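Local coordinates for protein AimR transcriptional regulator (Bacillus phage phi3T, PDB 5ZVV) that activates transcription of the phage aimX locus as a homodimer, apparently promoting lytic replication until the arbitrium peptide converts it to an inactive monomer and lysogeny follows, at residues T93-I98 against L119-N124; N101-K106 against W113-S118; K255-K258 against H262-M265; V284-D289 against F299-Q304; E308-I313 against G335-D340. All blocks are in the same frame, centred on the assembly; numbering follows the deposited sequence.

Interactions 1 and 2 hold the same pair of helices, 92-103 and 108-124, and both are buried: interaction 2 closes the hairpin near its turn by apolar and backbone contact, whereas interaction 1, about 10 Å away centre to centre, joins the helices by a salt bridge where they stand further apart. Interactions 3, 4 and 5 are partly buried. Interactions 3 and 4 each fold a loop onto the helix that follows it, the first through a shared water and a methyl, the second through a valine and three tyrosines. Interaction 5 is a thin, mostly apolar contact between helices that touches interaction 4. Interactions 2 and 5, centres about 52 Å apart, lie on opposite sides of the chain's centre.

Interaction 1 of 5, residues T93-I98 against L119-N124; sequences TLTDKI and LHRKLN
The two helices of an antiparallel hairpin, 92-103 and 108-124, are joined away from their turn by a salt bridge between Asp96 and Arg121, in a family of the TPR clan. The backbones stand well apart here, with Asp96 CA 8.0 Å from Arg121 CA, and the arginine spans the gap with a chain bent at chi2 (-69°) and chi3. Arg121 NE donates to Asp96 OD1 at 3.0 Å, almost straight at 172°, and the acceptor lies in the guanidinium plane. The carboxylate oxygen is met on its syn side, a little out of plane. A second, weak bond runs from Arg121 NH2 to Asp96 OD2 at 3.4 Å, giving a lopsided two-pronged pairing of groups whose planes are 22° apart. The methyl Thr95 CG2 comes in obliquely, 4.1 Å from Arg121 CD, while Thr95 OG1 turns to Ser86 and to the Trp91 carbonyl. Arg121 NH1 has a weak bond to Asn124 OD1 at 3.5 Å, and a long, weak ion pair with Asp92. The buried guanidinium is thus gripped along one edge, which should limit its rotation, and the paired carboxylate probably offsets part of the cost of burying its charge.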
# COMPACT_ATOMS: atom_id res chain seq x y z
N THR A 93 -21.18 20.59 7.99
CA THR A 93 -21.60 21.32 9.18
C THR A 93 -22.67 20.55 9.94
O THR A 93 -22.53 20.26 11.14
CB THR A 93 -22.11 22.71 8.78
OG1 THR A 93 -21.11 23.39 8.01
CG2 THR A 93 -22.46 23.54 10.01
N LEU A 94 -23.75 20.19 9.24
CA LEU A 94 -24.79 19.36 9.82
C LEU A 94 -24.22 18.05 10.33
O LEU A 94 -24.56 17.61 11.44
CB LEU A 94 -25.88 19.10 8.78
CG LEU A 94 -27.06 18.23 9.20
CD1 LEU A 94 -27.81 18.87 10.35
CD2 LEU A 94 -27.99 17.99 8.02
N THR A 95 -23.34 17.41 9.55
CA THR A 95 -22.77 16.13 9.95
C THR A 95 -22.06 16.24 11.29
O THR A 95 -22.22 15.37 12.16
CB THR A 95 -21.81 15.61 8.88
OG1 THR A 95 -22.51 15.40 7.65
CG2 THR A 95 -21.16 14.31 9.33
N ASP A 96 -21.28 17.31 11.49
CA ASP A 96 -20.53 17.45 12.74
C ASP A 96 -21.46 17.76 13.90
O ASP A 96 -21.25 17.27 15.02
CB ASP A 96 -19.45 18.51 12.58
CG ASP A 96 -18.37 18.11 11.59
OD1 ASP A 96 -18.18 16.89 11.39
OD2 ASP A 96 -17.71 19.00 11.02
N LYS A 97 -22.49 18.58 13.67
CA LYS A 97 -23.48 18.81 14.72
C LYS A 97 -24.14 17.50 15.16
O LYS A 97 -24.26 17.21 16.36
CB LYS A 97 -24.52 19.82 14.25
CG LYS A 97 -23.97 21.22 14.05
CD LYS A 97 -25.02 22.16 13.49
CE LYS A 97 -24.42 23.52 13.17
NZ LYS A 97 -25.41 24.44 12.54
N ILE A 98 -24.57 16.69 14.18
CA ILE A 98 -25.20 15.41 14.50
C ILE A 98 -24.22 14.48 15.21
O ILE A 98 -24.60 13.74 16.12
CB ILE A 98 -25.77 14.76 13.22
CG1 ILE A 98 -26.82 15.66 12.59
CG2 ILE A 98 -26.36 13.40 13.54
CD1 ILE A 98 -27.42 15.09 11.32
N LEU A 119 -14.31 9.79 14.00
CA LEU A 119 -13.04 9.35 13.42
C LEU A 119 -13.02 9.55 11.91
O LEU A 119 -12.02 10.01 11.35
CB LEU A 119 -12.77 7.89 13.77
CG LEU A 119 -12.53 7.54 15.24
CD1 LEU A 119 -12.30 6.05 15.39
CD2 LEU A 119 -11.36 8.32 15.79
N HIS A 120 -14.12 9.19 11.25
CA HIS A 120 -14.24 9.38 9.80
C HIS A 120 -13.99 10.84 9.42
O HIS A 120 -13.23 11.13 8.49
CB HIS A 120 -15.64 8.94 9.36
CG HIS A 120 -15.97 9.24 7.94
ND1 HIS A 120 -15.14 8.88 6.89
CD2 HIS A 120 -17.04 9.84 7.38
CE1 HIS A 120 -15.69 9.27 5.75
NE2 HIS A 120 -16.84 9.85 6.02
N ARG A 121 -14.60 11.76 10.17
CA ARG A 121 -14.46 13.18 9.87
C ARG A 121 -13.06 13.69 10.18
O ARG A 121 -12.53 14.53 9.44
CB ARG A 121 -15.51 13.97 10.64
CG ARG A 121 -16.92 13.76 10.12
CD ARG A 121 -17.07 14.38 8.75
NE ARG A 121 -17.01 15.84 8.83
CZ ARG A 121 -16.49 16.62 7.89
NH1 ARG A 121 -15.98 16.09 6.79
NH2 ARG A 121 -16.47 17.93 8.06
N LYS A 122 -12.46 13.20 11.26
CA LYS A 122 -11.08 13.57 11.55
C LYS A 122 -10.13 13.07 10.47
O LYS A 122 -9.12 13.73 10.18
CB LYS A 122 -10.66 13.03 12.92
CG LYS A 122 -11.33 13.74 14.09
CD LYS A 122 -10.91 13.13 15.41
CE LYS A 122 -11.60 13.82 16.57
NZ LYS A 122 -11.27 13.18 17.88
N LEU A 123 -10.44 11.93 9.85
CA LEU A 123 -9.66 11.47 8.71
C LEU A 123 -9.89 12.36 7.50
O LEU A 123 -8.94 12.65 6.75
CB LEU A 123 -9.99 10.01 8.39
CG LEU A 123 -9.40 8.94 9.30
CD1 LEU A 123 -10.02 7.59 9.00
CD2 LEU A 123 -7.89 8.88 9.15
N ASN A 124 -11.13 12.78 7.27
CA ASN A 124 -11.42 13.69 6.16
C ASN A 124 -10.60 14.97 6.27
O ASN A 124 -10.07 15.46 5.27
CB ASN A 124 -12.91 14.02 6.11
CG ASN A 124 -13.78 12.80 5.85
OD1 ASN A 124 -14.98 12.81 6.12
ND2 ASN A 124 -13.17 11.73 5.33

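Interaction 2 of 5, residues N101-K106 against W113-S118; sequences NLCNSK and WGKVYS
Leu102 comes down on Gly114 beside the turn of the hairpin, and its side chain can be followed outward. CB rests on the glycine backbone, 3.8 Å from Gly114 CA and 4.0 Å from Gly114 N. Past CG, methyl CD1 of Leu102 reaches Trp113 CB at 4.3 Å. Beyond the two segments the leucine is packed by Ala79 and Val83 of helix 77-88 and by Ser110. Trp113 shares only the root of its side chain with Leu102: the indole leads off to Arg80, Glu146 and Met147.

Next along the chain, Cys103 lies over the peptide that follows the glycine. Its sulfur stands beside its own backbone N (chi1 -75°), and from there SG approaches Gly114 C at 3.4 Å and Gly114 O at 3.6 Å, then Lys115 N at 3.8 Å. At the border of the contact, Cys103 SG also meets the aliphatic part of Lys115, with CG 4.4 Å away.

The evidence for a very close approach is the separation of Cys103 CA and Gly114 CA, 4.8 Å, which is possible because glycine brings no side chain to the interface. The turn itself is tied down by hydrogen bonds between Gln111 NE2 and Ser105 O and between Asn107 N and Ser105 OG. Such near backbone-to-backbone contact at a small residue is typical of the closed end of an antiparallel helical hairpin, here one in the TPR-like array of AimR.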
# COMPACT_ATOMS: atom_id res chain seq x y z
N ASN A 101 -24.25 15.44 18.77
CA ASN A 101 -25.46 14.95 19.43
C ASN A 101 -25.39 13.45 19.70
O ASN A 101 -25.83 12.97 20.75
CB ASN A 101 -26.70 15.28 18.60
CG ASN A 101 -27.01 16.77 18.59
OD1 ASN A 101 -26.50 17.53 19.40
ND2 ASN A 101 -27.86 17.18 17.65
N LEU A 102 -24.83 12.68 18.76
CA LEU A 102 -24.74 11.24 18.93
C LEU A 102 -23.72 10.87 20.00
O LEU A 102 -23.92 9.90 20.74
CB LEU A 102 -24.37 10.57 17.60
CG LEU A 102 -25.45 10.61 16.51
CD1 LEU A 102 -24.92 9.99 15.23
CD2 LEU A 102 -26.69 9.88 16.99
N CYS A 103 -22.63 11.63 20.09
CA CYS A 103 -21.63 11.36 21.13
C CYS A 103 -22.17 11.69 22.51
O CYS A 103 -21.94 10.95 23.47
CB CYS A 103 -20.35 12.13 20.84
SG CYS A 103 -19.34 11.45 19.50
N ASN A 104 -22.90 12.81 22.64
CA ASN A 104 -23.47 13.19 23.92
C ASN A 104 -24.69 12.36 24.31
O ASN A 104 -25.25 12.58 25.39
CB ASN A 104 -23.85 14.68 23.91
CG ASN A 104 -22.64 15.58 23.76
OD1 ASN A 104 -21.51 15.17 24.03
ND2 ASN A 104 -22.87 16.82 23.34
N SER A 105 -25.11 11.43 23.46
CA SER A 105 -26.28 10.61 23.75
C SER A 105 -26.00 9.65 24.91
O SER A 105 -24.85 9.34 25.24
CB SER A 105 -26.67 9.82 22.50
OG SER A 105 -27.59 8.78 22.81
N LYS A 106 -27.09 9.19 25.53
CA LYS A 106 -27.00 8.19 26.59
C LYS A 106 -26.93 6.77 26.07
O LYS A 106 -26.54 5.86 26.82
CB LYS A 106 -28.21 8.31 27.53
CG LYS A 106 -28.23 9.56 28.40
CD LYS A 106 -29.42 9.53 29.34
CE LYS A 106 -29.44 10.76 30.25
NZ LYS A 106 -30.60 10.73 31.19
N TRP A 113 -21.83 5.11 17.02
CA TRP A 113 -21.94 5.77 15.72
C TRP A 113 -21.27 7.13 15.74
O TRP A 113 -20.55 7.50 14.79
CB TRP A 113 -23.41 5.92 15.32
CG TRP A 113 -24.03 4.69 14.75
CD1 TRP A 113 -24.18 3.48 15.37
CD2 TRP A 113 -24.60 4.55 13.44
NE1 TRP A 113 -24.80 2.59 14.52
CE2 TRP A 113 -25.07 3.22 13.33
CE3 TRP A 113 -24.75 5.41 12.35
CZ2 TRP A 113 -25.68 2.74 12.18
CZ3 TRP A 113 -25.37 4.93 11.21
CH2 TRP A 113 -25.82 3.61 11.13
N GLY A 114 -21.48 7.90 16.80
CA GLY A 114 -20.88 9.22 16.89
C GLY A 114 -19.37 9.17 16.92
O GLY A 114 -18.70 10.01 16.31
N LYS A 115 -18.81 8.17 17.61
CA LYS A 115 -17.36 8.07 17.69
C LYS A 115 -16.76 7.60 16.37
O LYS A 115 -15.71 8.10 15.95
CB LYS A 115 -16.97 7.12 18.83
CG LYS A 115 -17.18 7.73 20.21
CD LYS A 115 -17.59 6.69 21.25
CE LYS A 115 -16.48 5.70 21.53
NZ LYS A 115 -16.91 4.67 22.52
N VAL A 116 -17.42 6.66 15.70
CA VAL A 116 -16.90 6.16 14.43
C VAL A 116 -16.97 7.26 13.36
O VAL A 116 -16.01 7.49 12.63
CB VAL A 116 -17.65 4.89 13.99
CG1 VAL A 116 -17.21 4.47 12.59
CG2 VAL A 116 -17.40 3.77 14.98
N TYR A 117 -18.11 7.95 13.27
CA TYR A 117 -18.21 9.04 12.31
C TYR A 117 -17.32 10.21 12.68
O TYR A 117 -16.84 10.93 11.80
CB TYR A 117 -19.67 9.49 12.17
CG TYR A 117 -20.46 8.63 11.22
CD1 TYR A 117 -21.01 7.42 11.62
CD2 TYR A 117 -20.65 9.03 9.90
CE1 TYR A 117 -21.73 6.63 10.75
CE2 TYR A 117 -21.37 8.24 9.02
CZ TYR A 117 -21.90 7.05 9.44
OH TYR A 117 -22.62 6.27 8.57
N SER A 118 -17.07 10.40 13.98
CA SER A 118 -16.10 11.41 14.39
C SER A 118 -14.71 11.06 13.88
O SER A 118 -13.99 11.93 13.37
CB SER A 118 -16.10 11.54 15.91
OG SER A 118 -15.24 12.59 16.33

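Interaction 3 of 5, residues K255-K258 against H262-M265; sequences KYAK and HQEM
His262 and the loop ahead of its helix hold one water between them. The water oxygen lies 2.8 Å from His262 ND1, at the edge of the imidazole and in its plane; it accepts from Lys258 N at 2.9 Å and donates to Tyr256 O at 2.9 Å. Three groups therefore grip it, two of them backbone atoms on either side of Ala257, so the water probably helps hold the loop against the helix. The imidazole that presents ND1 is set by aromatic neighbours: Phe228 stacks on it and Phe229 meets it edge-to-face.

Direct contact is small and centres on the methyl of Ala257, whose CB points at the helix and meets His262 CB at 4.0 Å. The same methyl lies 4.2 Å from Gln263 OE1. That amide is brought back toward the loop by a bent chain, with CG anti to the backbone N (chi1 -172°) and a turn at chi2 (66°). Its ends are held from outside the segments, OE1 by Gln254 NE2 and NE2 by Asp267 OD1, and a bound glycerol, probably from the crystallisation liquor, lies about 3 Å from the side chain.

Within the loop, Lys258 NZ folds back in a weak bond to Lys255 O at 3.1 Å. At the helix start, Asn259 OD1 accepts from His262 N. Tyr256 leads away from 262-265 to pack on Asn224, Cys227 and Phe228 of helix 224-237. The water and the methyl together dock the seven-residue linker between helices 243-252 and 260-277 on the first turn of the second helix, a helix-loop-helix connection in the helical array of this TPR-clan family.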
# COMPACT_ATOMS: atom_id res chain seq x y z
N LYS A 255 -27.61 17.74 -13.41
CA LYS A 255 -28.72 17.87 -12.48
C LYS A 255 -28.37 17.44 -11.06
O LYS A 255 -29.15 17.70 -10.14
CB LYS A 255 -29.92 17.06 -12.98
CG LYS A 255 -29.68 15.55 -12.97
CD LYS A 255 -30.88 14.78 -13.50
CE LYS A 255 -30.67 14.35 -14.94
NZ LYS A 255 -29.50 13.43 -15.08
N TYR A 256 -27.22 16.80 -10.86
CA TYR A 256 -26.79 16.33 -9.55
C TYR A 256 -25.73 17.22 -8.92
O TYR A 256 -25.30 16.94 -7.79
CB TYR A 256 -26.27 14.89 -9.65
CG TYR A 256 -27.28 13.91 -10.22
CD1 TYR A 256 -28.37 13.50 -9.47
CD2 TYR A 256 -27.13 13.39 -11.50
CE1 TYR A 256 -29.29 12.60 -9.97
CE2 TYR A 256 -28.05 12.50 -12.02
CZ TYR A 256 -29.13 12.11 -11.25
OH TYR A 256 -30.04 11.21 -11.76
N ALA A 257 -25.30 18.28 -9.60
CA ALA A 257 -24.31 19.21 -9.06
C ALA A 257 -25.04 20.33 -8.34
O ALA A 257 -25.76 21.12 -8.96
CB ALA A 257 -23.43 19.76 -10.18
N LYS A 258 -24.87 20.40 -7.02
CA LYS A 258 -25.63 21.32 -6.18
C LYS A 258 -24.76 22.37 -5.50
O LYS A 258 -25.26 23.09 -4.62
CB LYS A 258 -26.42 20.54 -5.13
CG LYS A 258 -27.44 19.58 -5.72
CD LYS A 258 -28.35 20.30 -6.71
CE LYS A 258 -29.33 19.35 -7.36
NZ LYS A 258 -30.19 20.04 -8.36
N HIS A 262 -18.61 21.08 -7.35
CA HIS A 262 -18.98 20.05 -8.31
C HIS A 262 -19.23 20.64 -9.68
O HIS A 262 -18.93 20.00 -10.70
CB HIS A 262 -20.21 19.29 -7.81
CG HIS A 262 -19.96 18.49 -6.57
ND1 HIS A 262 -20.97 17.92 -5.83
CD2 HIS A 262 -18.80 18.16 -5.94
CE1 HIS A 262 -20.45 17.27 -4.80
NE2 HIS A 262 -19.14 17.41 -4.84
N GLN A 263 -19.77 21.86 -9.74
CA GLN A 263 -20.01 22.50 -11.03
C GLN A 263 -18.70 22.74 -11.77
O GLN A 263 -18.61 22.50 -12.98
CB GLN A 263 -20.75 23.82 -10.84
CG GLN A 263 -21.20 24.45 -12.16
CD GLN A 263 -22.24 23.61 -12.88
OE1 GLN A 263 -23.32 23.35 -12.34
NE2 GLN A 263 -21.93 23.20 -14.10
N GLU A 264 -17.67 23.20 -11.06
CA GLU A 264 -16.38 23.43 -11.71
C GLU A 264 -15.66 22.13 -12.02
O GLU A 264 -14.86 22.08 -12.96
CB GLU A 264 -15.50 24.33 -10.84
CG GLU A 264 -15.92 25.79 -10.85
CD GLU A 264 -14.92 26.70 -10.16
OE1 GLU A 264 -13.99 26.18 -9.52
OE2 GLU A 264 -15.08 27.93 -10.25
N MSE A 265 -15.94 21.07 -11.27
CA MSE A 265 -15.41 19.76 -11.63
C MSE A 265 -16.03 19.27 -12.94
O MSE A 265 -15.33 18.78 -13.82
CB MSE A 265 -15.65 18.74 -10.52
CG MSE A 265 -14.79 18.96 -9.30
SE MSE A 265 -15.22 17.68 -7.91
CE MSE A 265 -13.98 18.31 -6.53
O HOH W 1 -23.72 18.14 -5.70

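Interaction 4 of 5, residues V284-D289 against F299-Q304; sequences VNYNSD and FYYINQ
Val284 and Tyr300 make a CH-pi contact. Methyl CG2 of Val284 sits over the tyrosine ring, 3.6 Å from the centroid of Tyr300 and 16° off the ring normal, displaced toward the root of the ring, where Val284 CG2 is 3.5 Å from Tyr300 CG. On the opposite face lies CG of Gln304, one helical turn further on, so the ring is sandwiched between aliphatic groups. Tyr300 projects to the loop with CG anti to its backbone N (chi1 172°).

Tyrosine-to-tyrosine contacts form the second group. Tyr286 OH approaches Tyr300 CE2 at 3.5 Å in an oblique meeting, while the hydroxyl of Tyr301 comes in at the edge of the Tyr286 ring, in its plane, with Tyr301 OH 3.8 Å from Tyr286 CE1. Neither pair is a ring stack. One face of Tyr286 is lined by Val284 CG1, so the valine touches both rings, with CG2 mainly on Tyr300 and CG1 mainly on Tyr286.

Polar bonds lie beside these contacts. Tyr301 OH is bonded to Arg297 NH2, which steadies the hydroxyl facing Tyr286. In the loop, Asn285 OD1 accepts from Asn287 N at 3.0 Å, in the carbonyl plane, an Asx turn that puts a kink in the loop at Tyr286.

The loop 284-289 thus folds back on helix 291-304, which it precedes, with Val284 and Tyr286 also touching Arg297. Helix 260-277 packs against Tyr300 through Asn275, whose carbonyl also takes a bond from Asn303 ND2, while Tyr301 reaches Glu309, Ala310 and Ile313 of helix 307-318.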
# COMPACT_ATOMS: atom_id res chain seq x y z
N VAL A 284 -14.09 26.66 -20.50
CA VAL A 284 -12.82 27.19 -20.04
C VAL A 284 -13.06 28.03 -18.80
O VAL A 284 -13.90 28.94 -18.79
CB VAL A 284 -12.15 28.02 -21.15
CG1 VAL A 284 -10.82 28.59 -20.66
CG2 VAL A 284 -11.95 27.18 -22.40
N ASN A 285 -12.33 27.72 -17.73
CA ASN A 285 -12.46 28.45 -16.47
C ASN A 285 -11.46 29.61 -16.48
O ASN A 285 -10.25 29.39 -16.42
CB ASN A 285 -12.21 27.53 -15.28
CG ASN A 285 -12.67 28.13 -13.96
OD1 ASN A 285 -12.57 29.33 -13.74
ND2 ASN A 285 -13.17 27.28 -13.08
N TYR A 286 -11.98 30.83 -16.57
CA TYR A 286 -11.16 32.04 -16.57
C TYR A 286 -11.05 32.68 -15.20
O TYR A 286 -10.32 33.66 -15.04
CB TYR A 286 -11.73 33.06 -17.57
CG TYR A 286 -11.69 32.61 -19.01
CD1 TYR A 286 -10.54 32.79 -19.77
CD2 TYR A 286 -12.79 32.02 -19.62
CE1 TYR A 286 -10.49 32.39 -21.10
CE2 TYR A 286 -12.75 31.62 -20.95
CZ TYR A 286 -11.60 31.81 -21.68
OH TYR A 286 -11.54 31.41 -23.00
N ASN A 287 -11.75 32.15 -14.19
CA ASN A 287 -11.80 32.77 -12.88
C ASN A 287 -11.29 31.82 -11.81
O ASN A 287 -11.98 31.57 -10.81
CB ASN A 287 -13.23 33.21 -12.56
CG ASN A 287 -13.81 34.09 -13.64
OD1 ASN A 287 -14.09 33.61 -14.75
ND2 ASN A 287 -13.98 35.37 -13.35
N SER A 288 -10.09 31.28 -12.00
CA SER A 288 -9.57 30.27 -11.10
C SER A 288 -8.06 30.27 -11.19
O SER A 288 -7.48 30.51 -12.25
CB SER A 288 -10.13 28.89 -11.43
OG SER A 288 -9.64 27.89 -10.56
N ASP A 289 -7.41 30.02 -10.04
CA ASP A 289 -6.00 29.67 -10.02
C ASP A 289 -5.80 28.26 -9.50
O ASP A 289 -4.68 27.89 -9.12
CB ASP A 289 -5.18 30.68 -9.22
CG ASP A 289 -5.63 30.82 -7.78
OD1 ASP A 289 -6.67 30.23 -7.41
OD2 ASP A 289 -4.94 31.52 -7.02
N PHE A 299 -4.26 24.22 -21.80
CA PHE A 299 -4.58 23.27 -22.86
C PHE A 299 -5.40 23.94 -23.96
O PHE A 299 -5.06 23.86 -25.15
CB PHE A 299 -5.34 22.09 -22.25
CG PHE A 299 -5.41 20.86 -23.12
CD1 PHE A 299 -4.83 20.83 -24.38
CD2 PHE A 299 -6.06 19.72 -22.67
CE1 PHE A 299 -4.90 19.69 -25.17
CE2 PHE A 299 -6.14 18.58 -23.45
CZ PHE A 299 -5.56 18.57 -24.71
N TYR A 300 -6.48 24.63 -23.57
CA TYR A 300 -7.31 25.35 -24.54
C TYR A 300 -6.50 26.37 -25.32
O TYR A 300 -6.64 26.47 -26.55
CB TYR A 300 -8.47 26.01 -23.80
CG TYR A 300 -9.31 26.95 -24.63
CD1 TYR A 300 -10.24 26.45 -25.54
CD2 TYR A 300 -9.20 28.32 -24.50
CE1 TYR A 300 -11.02 27.30 -26.30
CE2 TYR A 300 -9.97 29.18 -25.25
CZ TYR A 300 -10.88 28.67 -26.15
OH TYR A 300 -11.66 29.52 -26.90
N TYR A 301 -5.65 27.14 -24.64
CA TYR A 301 -4.79 28.09 -25.33
C TYR A 301 -3.89 27.40 -26.34
O TYR A 301 -3.72 27.87 -27.47
CB TYR A 301 -3.96 28.88 -24.32
CG TYR A 301 -4.72 29.97 -23.59
CD1 TYR A 301 -5.89 30.49 -24.11
CD2 TYR A 301 -4.25 30.48 -22.39
CE1 TYR A 301 -6.58 31.49 -23.45
CE2 TYR A 301 -4.93 31.48 -21.72
CZ TYR A 301 -6.09 31.98 -22.26
OH TYR A 301 -6.77 32.98 -21.59
N ILE A 302 -3.30 26.26 -25.95
CA ILE A 302 -2.44 25.50 -26.85
C ILE A 302 -3.20 25.10 -28.10
O ILE A 302 -2.70 25.23 -29.23
CB ILE A 302 -1.86 24.27 -26.13
CG1 ILE A 302 -0.85 24.68 -25.07
CG2 ILE A 302 -1.23 23.31 -27.14
CD1 ILE A 302 -0.47 23.55 -24.13
N ASN A 303 -4.43 24.61 -27.93
CA ASN A 303 -5.23 24.23 -29.08
C ASN A 303 -5.53 25.43 -29.97
O ASN A 303 -5.50 25.32 -31.21
CB ASN A 303 -6.52 23.55 -28.63
CG ASN A 303 -6.30 22.13 -28.18
OD1 ASN A 303 -5.26 21.53 -28.46
ND2 ASN A 303 -7.28 21.57 -27.47
N GLN A 304 -5.81 26.59 -29.38
CA GLN A 304 -6.11 27.77 -30.17
C GLN A 304 -4.86 28.51 -30.66
O GLN A 304 -5.00 29.56 -31.30
CB GLN A 304 -7.00 28.73 -29.38
CG GLN A 304 -8.44 28.26 -29.25
CD GLN A 304 -9.43 29.41 -29.30
OE1 GLN A 304 -9.45 30.27 -28.41
NE2 GLN A 304 -10.25 29.44 -30.35

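Interaction 5 of 5, residues E308-I313 against G335-D340; sequences EEATEI and GLISQD
Ile337 reaches across to helix 307-318 with one methyl, CD1, and that atom makes the whole of the contact. It lies 3.4 Å from Thr311 OG1 and 4.2 Å from Ala310 CB, touching neighbouring residues on the facing helix. The Ala310 pairing is apolar; the threonine oxygen meets a methyl carbon here and has its hydrogen-bond partner in its own helix.

What places these groups forms the next shell. Thr311 OG1 stands beside its own backbone N (chi1 -60°), and from there it bonds back to Ile307 O, one turn earlier. Ile337 runs out extended through CG1 (chi2 178°), which carries CD1 across a gap where Thr311 CA and Ile337 CA are 8.2 Å apart.

Further out, helix 324-338 ends just after Ile337. Gln339 N still bonds to Gly335 O at 2.7 Å, but Gln339 itself has a positive phi of 56°. Ser338 OG accepts from Asp340 N at 3.0 Å, an ST turn, and Asp340 then takes the N-cap position of helix 341-353, its OD1 accepting a weak bond from Thr342 N.

Helix 291-304 packs beside the contact: Ala310 meets Ile302, and Leu336 rests on Phe299. Ile337 also touches Ile307 and Leu314, so helices 291-304, 307-318 and 324-338 come together around this edge of the array.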
# COMPACT_ATOMS: atom_id res chain seq x y z
N GLU A 308 1.87 31.85 -26.10
CA GLU A 308 2.48 32.70 -25.08
C GLU A 308 1.67 32.68 -23.79
O GLU A 308 2.24 32.58 -22.69
CB GLU A 308 2.61 34.14 -25.60
CG GLU A 308 3.83 34.37 -26.48
CD GLU A 308 3.98 35.82 -26.91
OE1 GLU A 308 3.00 36.58 -26.83
OE2 GLU A 308 5.10 36.19 -27.34
N GLU A 309 0.34 32.75 -23.89
CA GLU A 309 -0.50 32.72 -22.70
C GLU A 309 -0.45 31.36 -22.01
O GLU A 309 -0.37 31.27 -20.78
CB GLU A 309 -1.93 33.10 -23.07
CG GLU A 309 -2.10 34.58 -23.41
CD GLU A 309 -3.38 34.88 -24.19
OE1 GLU A 309 -3.57 34.30 -25.28
OE2 GLU A 309 -4.20 35.69 -23.71
N ALA A 310 -0.48 30.28 -22.80
CA ALA A 310 -0.36 28.94 -22.24
C ALA A 310 0.97 28.77 -21.50
O ALA A 310 1.01 28.27 -20.37
CB ALA A 310 -0.50 27.89 -23.35
N THR A 311 2.07 29.18 -22.14
CA THR A 311 3.38 29.09 -21.51
C THR A 311 3.47 29.96 -20.27
O THR A 311 4.18 29.62 -19.32
CB THR A 311 4.47 29.47 -22.52
OG1 THR A 311 4.41 28.58 -23.64
CG2 THR A 311 5.85 29.39 -21.89
N GLU A 312 2.74 31.08 -20.25
CA GLU A 312 2.67 31.88 -19.03
C GLU A 312 2.00 31.11 -17.90
O GLU A 312 2.51 31.06 -16.77
CB GLU A 312 1.93 33.19 -19.32
CG GLU A 312 2.07 34.25 -18.25
CD GLU A 312 1.68 35.62 -18.76
OE1 GLU A 312 0.96 35.70 -19.78
OE2 GLU A 312 2.09 36.63 -18.14
N ILE A 313 0.86 30.48 -18.20
CA ILE A 313 0.17 29.69 -17.19
C ILE A 313 1.05 28.55 -16.69
O ILE A 313 1.12 28.27 -15.49
CB ILE A 313 -1.18 29.18 -17.74
CG1 ILE A 313 -2.11 30.35 -18.03
CG2 ILE A 313 -1.82 28.21 -16.76
CD1 ILE A 313 -3.46 29.94 -18.57
N GLY A 335 4.93 19.20 -23.64
CA GLY A 335 5.30 18.49 -24.85
C GLY A 335 4.47 18.93 -26.05
O GLY A 335 4.99 19.03 -27.16
N LEU A 336 3.18 19.18 -25.84
CA LEU A 336 2.35 19.71 -26.91
C LEU A 336 2.92 21.01 -27.46
O LEU A 336 2.90 21.25 -28.67
CB LEU A 336 0.91 19.91 -26.43
CG LEU A 336 0.06 18.66 -26.28
CD1 LEU A 336 -1.35 19.02 -25.84
CD2 LEU A 336 0.03 17.87 -27.58
N ILE A 337 3.45 21.86 -26.57
CA ILE A 337 4.05 23.11 -27.03
C ILE A 337 5.40 22.85 -27.70
O ILE A 337 5.63 23.26 -28.84
CB ILE A 337 4.18 24.10 -25.87
CG1 ILE A 337 2.81 24.65 -25.47
CG2 ILE A 337 5.14 25.23 -26.23
CD1 ILE A 337 2.84 25.59 -24.29
N SER A 338 6.29 22.15 -27.01
CA SER A 338 7.68 22.03 -27.46
C SER A 338 7.84 21.03 -28.60
O SER A 338 8.79 21.16 -29.39
CB SER A 338 8.58 21.62 -26.30
OG SER A 338 8.37 20.26 -25.95
N GLN A 339 6.96 20.04 -28.69
CA GLN A 339 7.12 18.90 -29.60
C GLN A 339 8.44 18.17 -29.34
O GLN A 339 9.00 17.54 -30.24
CB GLN A 339 7.02 19.32 -31.07
CG GLN A 339 5.62 19.73 -31.49
CD GLN A 339 5.52 19.99 -32.98
OE1 GLN A 339 6.43 20.53 -33.59
NE2 GLN A 339 4.39 19.60 -33.56
N ASP A 340 8.94 18.25 -28.12
CA ASP A 340 10.15 17.56 -27.70
C ASP A 340 9.75 16.27 -26.99
O ASP A 340 8.94 16.30 -26.06
CB ASP A 340 11.00 18.45 -26.79
CG ASP A 340 12.39 17.90 -26.57
OD1 ASP A 340 12.67 16.77 -27.01
OD2 ASP A 340 13.20 18.61 -25.94